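Local coordinates for protein type IV pilin structural subunit (Pseudomonas aeruginosa, PDB 3JYZ) that serves as the structural subunit of type IV pili, probably assembling with its own copies into the thin surface filaments of this bacterium, at residues A[119-127]-A[139-150]; A[10-18]-A[52-60]. All coordinates share one frame; numbering follows the deposited sequence. Where two conformers were deposited one is given.

Contact 1: A[119-127]-A[139-150]; sequences CTSASNATA and SVPQEFAPAQCR. With SO4 (sulfate ion), chain B.
Both oxygens of the C-terminal carboxylate of Arg150 are gripped by the 119-127 segment. OXT accepts from Ser123 OG at 3.0 Å and from Ala125 N at 2.8 Å, while O takes the amide of Thr126 at 2.8 Å, nearly straight at the hydrogen (168°), with a water, which also bonds Cys119 O and Ala127 N, as a further donor. The negative chain end therefore sits at the N-terminus of helix 125-129, where the helix dipole would probably steady it. This belongs to the disulfide-bonded loop of the type IV pilin fold, the D-region, closed by Cys119 and Cys149. Their SG atoms lie 2.0 Å apart with a dihedral of 95° about the S-S bond; Cys119 reaches its partner by holding SG anti to the backbone N (chi1 -179°).

Thr126 adds a second hold on the tail: OG1 donates to Ala147 O at 2.7 Å, approaching from the opposite face of that carbonyl's plane to Arg150 N. Thr126 thus bonds both the 3-10 turn 147-149, at Ala147, and the chain end. At the other end of the contact, Ala122 N donates to Val140 O, and the Ser121 CB methylene packs against the methyl of Ala145. Ser121 OG accepts from Ser123 N at 3.1 Å, an ST turn that shapes the bend after strand 114-120. That strand end is paired antiparallel with strand 87-95, Thr120 bonding Ile89 through the backbone, and Leu88 and Leu90 touch Ser121 and Cys119.

The Arg150 side chain starts away from 119-127 and bends at chi3, with Ala147 CA over one guanidinium face. NH1 donates to Ala145 O at 2.7 Å and to O3 of a sulfate, probably from the crystallisation liquor, whose O4 accepts from NH2 at 3.0 Å; Arg8 NH1 also binds this ion.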
loop_
_atom_site.group_PDB
_atom_site.type_symbol
_atom_site.label_atom_id
_atom_site.label_comp_id
_atom_site.label_asym_id
_atom_site.label_seq_id
_atom_site.Cartn_x
_atom_site.Cartn_y
_atom_site.Cartn_z
ATOM N N CYS A 119 2.362 -6.207 0.851
ATOM C CA CYS A 119 1.320 -5.959 -0.135
ATOM C C CYS A 119 0.326 -7.101 -0.121
ATOM O O CYS A 119 0.727 -8.265 -0.183
ATOM C CB CYS A 119 1.905 -5.828 -1.537
ATOM S SG CYS A 119 0.622 -5.478 -2.787
ATOM N N THR A 120 -0.971 -6.789 -0.012
ATOM C CA THR A 120 -1.983 -7.792 -0.044
ATOM C C THR A 120 -3.082 -7.497 -1.121
ATOM O O THR A 120 -3.426 -6.396 -1.353
ATOM C CB THR A 120 -2.656 -7.992 1.334
ATOM O OG1 THR A 120 -3.108 -6.740 1.801
ATOM C CG2 THR A 120 -1.691 -8.588 2.326
ATOM N N SER A 121 -3.537 -8.545 -1.750
ATOM C CA SER A 121 -4.624 -8.508 -2.704
ATOM C C SER A 121 -5.785 -9.292 -2.065
ATOM O O SER A 121 -5.897 -9.363 -0.911
ATOM C CB SER A 121 -4.185 -9.193 -3.995
ATOM O OG SER A 121 -3.916 -10.534 -3.747
ATOM N N ALA A 122 -6.610 -9.904 -2.872
ATOM C CA ALA A 122 -7.551 -10.833 -2.292
ATOM C C ALA A 122 -6.872 -11.978 -1.493
ATOM O O ALA A 122 -7.508 -12.620 -0.705
ATOM C CB ALA A 122 -8.437 -11.410 -3.422
ATOM N N SER A 123 -5.611 -12.217 -1.780
ATOM C CA SER A 123 -4.823 -13.171 -1.005
ATOM C C SER A 123 -3.572 -12.503 -0.405
ATOM O O SER A 123 -3.191 -11.454 -0.772
ATOM C CB SER A 123 -4.470 -14.425 -1.772
ATOM O OG SER A 123 -3.901 -14.133 -2.974
ATOM N N ASN A 124 -2.974 -13.189 0.546
ATOM C CA ASN A 124 -1.867 -12.670 1.285
ATOM C C ASN A 124 -0.772 -13.714 1.559
ATOM O O ASN A 124 -0.089 -13.640 2.526
ATOM C CB ASN A 124 -2.321 -12.098 2.611
ATOM C CG ASN A 124 -2.846 -13.135 3.553
ATOM O OD1 ASN A 124 -2.773 -14.255 3.334
ATOM N ND2 ASN A 124 -3.403 -12.677 4.618
ATOM N N ALA A 125 -0.626 -14.631 0.635
ATOM C CA ALA A 125 0.323 -15.723 0.837
ATOM C C ALA A 125 1.777 -15.250 0.868
ATOM O O ALA A 125 2.584 -15.777 1.636
ATOM C CB ALA A 125 0.142 -16.808 -0.225
ATOM N N THR A 126 2.128 -14.282 0.029
ATOM C CA THR A 126 3.514 -13.844 -0.034
ATOM C C THR A 126 3.902 -13.081 1.215
ATOM O O THR A 126 4.921 -13.382 1.829
ATOM C CB THR A 126 3.770 -12.999 -1.285
ATOM O OG1 THR A 126 3.530 -13.810 -2.437
ATOM C CG2 THR A 126 5.205 -12.483 -1.314
ATOM N N ALA A 127 3.078 -12.115 1.608
ATOM C CA ALA A 127 3.351 -11.366 2.830
ATOM C C ALA A 127 3.421 -12.310 4.027
ATOM O O ALA A 127 4.281 -12.160 4.901
ATOM C CB ALA A 127 2.303 -10.286 3.056
ATOM N N SER A 139 -8.469 -6.576 -2.817
ATOM C CA SER A 139 -9.545 -7.188 -3.602
ATOM C C SER A 139 -9.173 -7.603 -5.032
ATOM O O SER A 139 -9.950 -8.267 -5.709
ATOM C CB SER A 139 -10.792 -6.288 -3.593
ATOM O OG SER A 139 -10.543 -5.047 -4.224
ATOM N N VAL A 140 -7.994 -7.218 -5.509
ATOM C CA VAL A 140 -7.540 -7.727 -6.804
ATOM C C VAL A 140 -7.452 -9.262 -6.726
ATOM O O VAL A 140 -6.813 -9.799 -5.821
ATOM C CB VAL A 140 -6.160 -7.134 -7.181
ATOM C CG1 VAL A 140 -5.558 -7.873 -8.359
ATOM C CG2 VAL A 140 -6.284 -5.628 -7.494
ATOM N N PRO A 141 -8.111 -9.984 -7.652
ATOM C CA PRO A 141 -8.013 -11.449 -7.590
ATOM C C PRO A 141 -6.562 -11.880 -7.743
ATOM O O PRO A 141 -5.805 -11.245 -8.489
ATOM C CB PRO A 141 -8.832 -11.909 -8.803
ATOM C CG PRO A 141 -9.837 -10.780 -9.014
ATOM C CD PRO A 141 -9.053 -9.528 -8.692
ATOM N N GLN A 142 -6.177 -12.949 -7.051
ATOM C CA GLN A 142 -4.770 -13.321 -6.987
ATOM C C GLN A 142 -4.147 -13.557 -8.365
ATOM O O GLN A 142 -2.986 -13.235 -8.577
ATOM C CB GLN A 142 -4.569 -14.536 -6.072
ATOM C CG GLN A 142 -5.174 -15.779 -6.638
ATOM C CD GLN A 142 -5.336 -16.904 -5.636
ATOM O OE1 GLN A 142 -4.764 -16.893 -4.540
ATOM N NE2 GLN A 142 -6.122 -17.899 -6.018
ATOM N N GLU A 143 -4.912 -14.100 -9.312
ATOM C CA GLU A 143 -4.332 -14.389 -10.618
ATOM C C GLU A 143 -3.963 -13.112 -11.397
ATOM O O GLU A 143 -3.254 -13.176 -12.398
ATOM C CB GLU A 143 -5.248 -15.304 -11.442
ATOM C CG GLU A 143 -6.555 -14.664 -11.908
ATOM C CD GLU A 143 -7.723 -14.892 -10.954
ATOM O OE1 GLU A 143 -7.496 -15.140 -9.751
ATOM O OE2 GLU A 143 -8.888 -14.808 -11.408
ATOM N N PHE A 144 -4.447 -11.963 -10.929
ATOM C CA PHE A 144 -4.201 -10.683 -11.587
ATOM C C PHE A 144 -3.220 -9.819 -10.800
ATOM O O PHE A 144 -2.960 -8.668 -11.158
ATOM C CB PHE A 144 -5.516 -9.916 -11.748
ATOM C CG PHE A 144 -6.495 -10.568 -12.684
ATOM C CD1 PHE A 144 -6.105 -10.965 -13.954
ATOM C CD2 PHE A 144 -7.811 -10.749 -12.303
ATOM C CE1 PHE A 144 -7.016 -11.548 -14.817
ATOM C CE2 PHE A 144 -8.725 -11.337 -13.162
ATOM C CZ PHE A 144 -8.324 -11.734 -14.416
ATOM N N ALA A 145 -2.693 -10.369 -9.713
ATOM C CA ALA A 145 -1.751 -9.630 -8.877
ATOM C C ALA A 145 -0.324 -10.102 -9.096
ATOM O O ALA A 145 -0.091 -11.299 -9.274
ATOM C CB ALA A 145 -2.135 -9.790 -7.423
ATOM N N PRO A 146 0.641 -9.172 -9.064
ATOM C CA PRO A 146 2.039 -9.600 -9.152
ATOM C C PRO A 146 2.437 -10.363 -7.889
ATOM O O PRO A 146 1.754 -10.265 -6.869
ATOM C CB PRO A 146 2.807 -8.283 -9.264
ATOM C CG PRO A 146 1.943 -7.287 -8.564
ATOM C CD PRO A 146 0.511 -7.719 -8.837
ATOM N N ALA A 147 3.536 -11.104 -7.957
ATOM C CA ALA A 147 3.934 -12.008 -6.880
ATOM C C ALA A 147 3.932 -11.431 -5.454
ATOM O O ALA A 147 3.484 -12.093 -4.510
ATOM C CB ALA A 147 5.307 -12.623 -7.206
ATOM N N GLN A 148 4.431 -10.218 -5.279
ATOM C CA GLN A 148 4.559 -9.716 -3.914
ATOM C C GLN A 148 3.217 -9.409 -3.263
ATOM O O GLN A 148 3.161 -9.182 -2.055
ATOM C CB GLN A 148 5.461 -8.490 -3.836
ATOM C CG GLN A 148 4.910 -7.273 -4.529
ATOM C CD GLN A 148 5.354 -7.195 -5.965
ATOM O OE1 GLN A 148 5.302 -8.180 -6.702
ATOM N NE2 GLN A 148 5.806 -6.016 -6.376
ATOM N N CYS A 149 2.149 -9.428 -4.044
ATOM C CA CYS A 149 0.811 -9.138 -3.543
ATOM C C CYS A 149 -0.148 -10.311 -3.516
ATOM O O CYS A 149 -1.214 -10.149 -3.112
ATOM C CB CYS A 149 0.145 -8.073 -4.380
ATOM S SG CYS A 149 1.095 -6.486 -4.492
ATOM N N ARG A 150 0.300 -11.487 -3.947
ATOM C CA ARG A 150 -0.472 -12.720 -3.843
ATOM C C ARG A 150 -0.297 -13.375 -2.472
ATOM O O ARG A 150 0.510 -12.918 -1.747
ATOM C CB ARG A 150 -0.050 -13.734 -4.910
ATOM C CG ARG A 150 -0.321 -13.255 -6.304
ATOM C CD ARG A 150 -0.234 -14.327 -7.385
ATOM N NE ARG A 150 1.097 -14.827 -7.586
ATOM C CZ ARG A 150 1.933 -14.405 -8.514
ATOM N NH1 ARG A 150 1.589 -13.459 -9.330
ATOM N NH2 ARG A 150 3.143 -14.945 -8.622
ATOM O OXT ARG A 150 -0.979 -14.346 -2.146
HETATM S S SO4 B . 4.636 -12.852 -11.448
HETATM O O1 SO4 B . 4.183 -12.841 -12.990
HETATM O O2 SO4 B . 5.949 -12.356 -11.463
HETATM O O3 SO4 B . 3.680 -12.076 -10.789
HETATM O O4 SO4 B . 4.608 -14.264 -11.105
HETATM O O HOH W 1 0.843 -11.027 0.139
HETATM O O HOH W 2 4.311 -8.316 0.225
#

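Contact 2: A[10-18]-A[52-60]; sequences RVSEGLVLA and ASSKYVTSV
The ring of Tyr56 carries the aliphatic part of Arg10 over one face, while the carboxylate of Glu13 approaches the ring edge near its plane. Arg10 CG lies 3.9 Å from the ring centroid and 21° off the normal, which meets the definition of a CH-pi contact; CD follows along the same face, 3.6 Å from Tyr56 CZ. Extended from CG to NE, the chain runs outward across the ring to the phenol end. There the guanidinium, its plane 12° from that of the ring, has Tyr56 OH over one of its faces. NE is 3.4 Å from OH, but the angle is too poor for a hydrogen bond, and the pairing rests on the CH-pi contact and on packing of the aliphatic chain over the ring. At the edge Glu13 OE2 stays 4.3 Å from Tyr56 CD2, a loose approach.

The helix concerned is 4-28, the long N-terminal helix of the pilin fold, which packs across the antiparallel sheet; this contact sets it against the start of edge strand 57-62 and the loop before it. Val11 and Leu15 point away from 52-60 and meet Leu88 of strand 87-95.

One turn on from Glu13, Leu17 drives the apolar part. Its CD2 and the side chain of Val57 meet tip to tip, CD2 lying 3.6 Å from Val57 CB, while Leu17 CG rests 4.0 Å from Ala52 CB. Gly14 lets the helix come close: its CA sits 3.7 Å from Val57 CG2. Ser54 OG accepts from the amides of both Tyr56 and Val57, an ST turn and an ST motif on one oxygen, consistent with a tight turn that leaves Tyr56 and Val57 directed toward the helix. Farther along, Ala18 CB packs 4.0 Å from Val60 CG1.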
loop_
_atom_site.group_PDB
_atom_site.type_symbol
_atom_site.label_atom_id
_atom_site.label_comp_id
_atom_site.label_asym_id
_atom_site.label_seq_id
_atom_site.Cartn_x
_atom_site.Cartn_y
_atom_site.Cartn_z
ATOM N N ARG A 10 -0.126 -4.089 -15.610
ATOM C CA ARG A 10 -0.798 -2.830 -15.317
ATOM C C ARG A 10 -0.976 -2.611 -13.813
ATOM O O ARG A 10 -0.824 -1.492 -13.324
ATOM C CB ARG A 10 -2.122 -2.733 -16.081
ATOM C CG ARG A 10 -1.888 -2.651 -17.584
ATOM C CD ARG A 10 -3.152 -2.840 -18.396
ATOM N NE ARG A 10 -2.838 -2.896 -19.820
ATOM C CZ ARG A 10 -3.733 -3.122 -20.778
ATOM N NH1 ARG A 10 -5.008 -3.307 -20.473
ATOM N NH2 ARG A 10 -3.343 -3.158 -22.047
ATOM N N VAL A 11 -1.267 -3.683 -13.080
ATOM C CA VAL A 11 -1.330 -3.605 -11.620
ATOM C C VAL A 11 0.042 -3.224 -11.043
ATOM O O VAL A 11 0.131 -2.427 -10.109
ATOM C CB VAL A 11 -1.868 -4.922 -11.001
ATOM C CG1 VAL A 11 -1.777 -4.873 -9.486
ATOM C CG2 VAL A 11 -3.310 -5.160 -11.436
ATOM N N SER A 12 1.112 -3.767 -11.615
ATOM C CA SER A 12 2.463 -3.391 -11.183
ATOM C C SER A 12 2.742 -1.895 -11.327
ATOM O O SER A 12 3.453 -1.322 -10.499
ATOM C CB SER A 12 3.525 -4.199 -11.930
ATOM O OG SER A 12 3.579 -5.521 -11.424
ATOM N N GLU A 13 2.217 -1.289 -12.363
ATOM C CA GLU A 13 2.348 0.147 -12.462
ATOM C C GLU A 13 1.878 0.887 -11.290
ATOM O O GLU A 13 2.481 1.832 -10.938
ATOM C CB GLU A 13 1.679 0.656 -13.749
ATOM C CG GLU A 13 2.456 0.146 -14.942
ATOM C CD GLU A 13 3.031 1.244 -15.848
ATOM O OE1 GLU A 13 4.294 1.351 -16.008
ATOM O OE2 GLU A 13 2.164 1.986 -16.422
ATOM N N GLY A 14 0.753 0.478 -10.692
ATOM C CA GLY A 14 0.224 1.096 -9.493
ATOM C C GLY A 14 1.169 1.027 -8.313
ATOM O O GLY A 14 1.235 1.939 -7.487
ATOM N N LEU A 15 1.898 -0.074 -8.207
ATOM C CA LEU A 15 2.853 -0.226 -7.123
ATOM C C LEU A 15 3.954 0.814 -7.263
ATOM O O LEU A 15 4.389 1.410 -6.284
ATOM C CB LEU A 15 3.423 -1.646 -7.106
ATOM C CG LEU A 15 2.386 -2.710 -6.736
ATOM C CD1 LEU A 15 2.991 -4.097 -6.871
ATOM C CD2 LEU A 15 1.886 -2.492 -5.315
ATOM N N VAL A 16 4.390 1.043 -8.493
ATOM C CA VAL A 16 5.424 2.036 -8.743
ATOM C C VAL A 16 4.914 3.439 -8.373
ATOM O O VAL A 16 5.646 4.265 -7.823
ATOM C CB VAL A 16 5.897 1.971 -10.211
ATOM C CG1 VAL A 16 6.856 3.110 -10.514
ATOM C CG2 VAL A 16 6.552 0.626 -10.482
ATOM N N LEU A 17 3.641 3.691 -8.646
ATOM C CA LEU A 17 3.004 4.965 -8.320
ATOM C C LEU A 17 2.945 5.238 -6.804
ATOM O O LEU A 17 2.889 6.391 -6.368
ATOM C CB LEU A 17 1.594 4.977 -8.930
ATOM C CG LEU A 17 0.923 6.250 -9.456
ATOM C CD1 LEU A 17 1.741 6.942 -10.537
ATOM C CD2 LEU A 17 -0.475 5.932 -9.973
ATOM N N ALA A 18 2.965 4.178 -5.998
ATOM C CA ALA A 18 2.962 4.318 -4.545
ATOM C C ALA A 18 4.350 4.534 -3.926
ATOM O O ALA A 18 4.468 4.872 -2.747
ATOM C CB ALA A 18 2.282 3.106 -3.896
ATOM N N ALA A 52 -2.509 9.880 -5.772
ATOM C CA ALA A 52 -1.830 9.713 -7.048
ATOM C C ALA A 52 -2.792 9.015 -7.983
ATOM O O ALA A 52 -3.701 8.317 -7.537
ATOM C CB ALA A 52 -0.552 8.887 -6.875
ATOM N N SER A 53 -2.603 9.201 -9.284
ATOM C CA SER A 53 -3.488 8.569 -10.244
ATOM C C SER A 53 -2.816 8.476 -11.610
ATOM O O SER A 53 -1.779 9.099 -11.850
ATOM C CB SER A 53 -4.784 9.361 -10.352
ATOM O OG SER A 53 -4.525 10.615 -10.944
ATOM N N SER A 54 -3.418 7.691 -12.494
ATOM C CA SER A 54 -2.877 7.472 -13.827
ATOM C C SER A 54 -3.984 6.866 -14.661
ATOM O O SER A 54 -5.107 6.725 -14.197
ATOM C CB SER A 54 -1.698 6.503 -13.759
ATOM O OG SER A 54 -2.149 5.204 -13.423
ATOM N N LYS A 55 -3.680 6.428 -15.849
ATOM C CA LYS A 55 -4.683 5.762 -16.630
ATOM C C LYS A 55 -5.228 4.509 -15.949
ATOM O O LYS A 55 -6.323 4.252 -16.040
ATOM C CB LYS A 55 -4.139 5.373 -18.038
ATOM C CG LYS A 55 -5.134 4.629 -18.863
ATOM C CD LYS A 55 -4.596 4.366 -20.271
ATOM C CE LYS A 55 -5.509 3.426 -21.031
ATOM N NZ LYS A 55 -5.259 3.397 -22.474
ATOM N N TYR A 56 -4.439 3.911 -15.174
ATOM C CA TYR A 56 -4.768 2.613 -14.598
ATOM C C TYR A 56 -5.082 2.734 -13.110
ATOM O O TYR A 56 -5.657 1.794 -12.642
ATOM C CB TYR A 56 -3.623 1.623 -14.815
ATOM C CG TYR A 56 -3.354 1.305 -16.269
ATOM C CD1 TYR A 56 -4.402 1.093 -17.158
ATOM C CD2 TYR A 56 -2.055 1.218 -16.750
ATOM C CE1 TYR A 56 -4.159 0.803 -18.486
ATOM C CE2 TYR A 56 -1.805 0.927 -18.079
ATOM C CZ TYR A 56 -2.859 0.721 -18.942
ATOM O OH TYR A 56 -2.616 0.429 -20.265
ATOM N N VAL A 57 -4.716 3.766 -12.475
ATOM C CA VAL A 57 -4.892 3.946 -11.053
ATOM C C VAL A 57 -5.831 5.101 -10.737
ATOM O O VAL A 57 -5.594 6.150 -11.148
ATOM C CB VAL A 57 -3.573 4.166 -10.369
ATOM C CG1 VAL A 57 -3.759 4.371 -8.889
ATOM C CG2 VAL A 57 -2.733 2.966 -10.622
ATOM N N THR A 58 -6.916 4.794 -10.049
ATOM C CA THR A 58 -7.866 5.813 -9.606
ATOM C C THR A 58 -7.275 6.637 -8.468
ATOM O O THR A 58 -7.333 7.866 -8.483
ATOM C CB THR A 58 -9.175 5.166 -9.133
ATOM O OG1 THR A 58 -9.863 4.625 -10.266
ATOM C CG2 THR A 58 -10.082 6.179 -8.435
ATOM N N SER A 59 -6.678 5.961 -7.494
ATOM C CA SER A 59 -6.220 6.641 -6.295
ATOM C C SER A 59 -5.212 5.806 -5.525
ATOM O O SER A 59 -5.223 4.575 -5.601
ATOM C CB SER A 59 -7.413 6.983 -5.394
ATOM O OG SER A 59 -8.123 5.815 -5.011
ATOM N N VAL A 60 -4.341 6.499 -4.798
ATOM C CA VAL A 60 -3.378 5.885 -3.894
ATOM C C VAL A 60 -3.521 6.691 -2.616
ATOM O O VAL A 60 -3.035 7.817 -2.535
ATOM C CB VAL A 60 -1.947 6.034 -4.437
ATOM C CG1 VAL A 60 -0.942 5.405 -3.481
ATOM C CG2 VAL A 60 -1.840 5.409 -5.837
#

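Overall arrangement
From the N terminus, helix 4-28 comes first, and contact 2 brings residues 52-60 back against its 10-18 part, closing a loop of 33 residues that is mostly helical and includes helix 33-49. The chain then builds the antiparallel sheet from strand 57-62 to strand 114-120. Contact 1 follows in series, closing a short loop of 11 residues between 119-127 and the C-terminal tail, with neither loop enclosing the other. Their centres are about 15 Å apart, yet they touch: Pro146 lies on Val11 and Ser12, and Gln148 on Leu15. Helix 4-28 therefore meets the edge-strand loop and the disulfide-closed tail, and both contacts reach the same sheet.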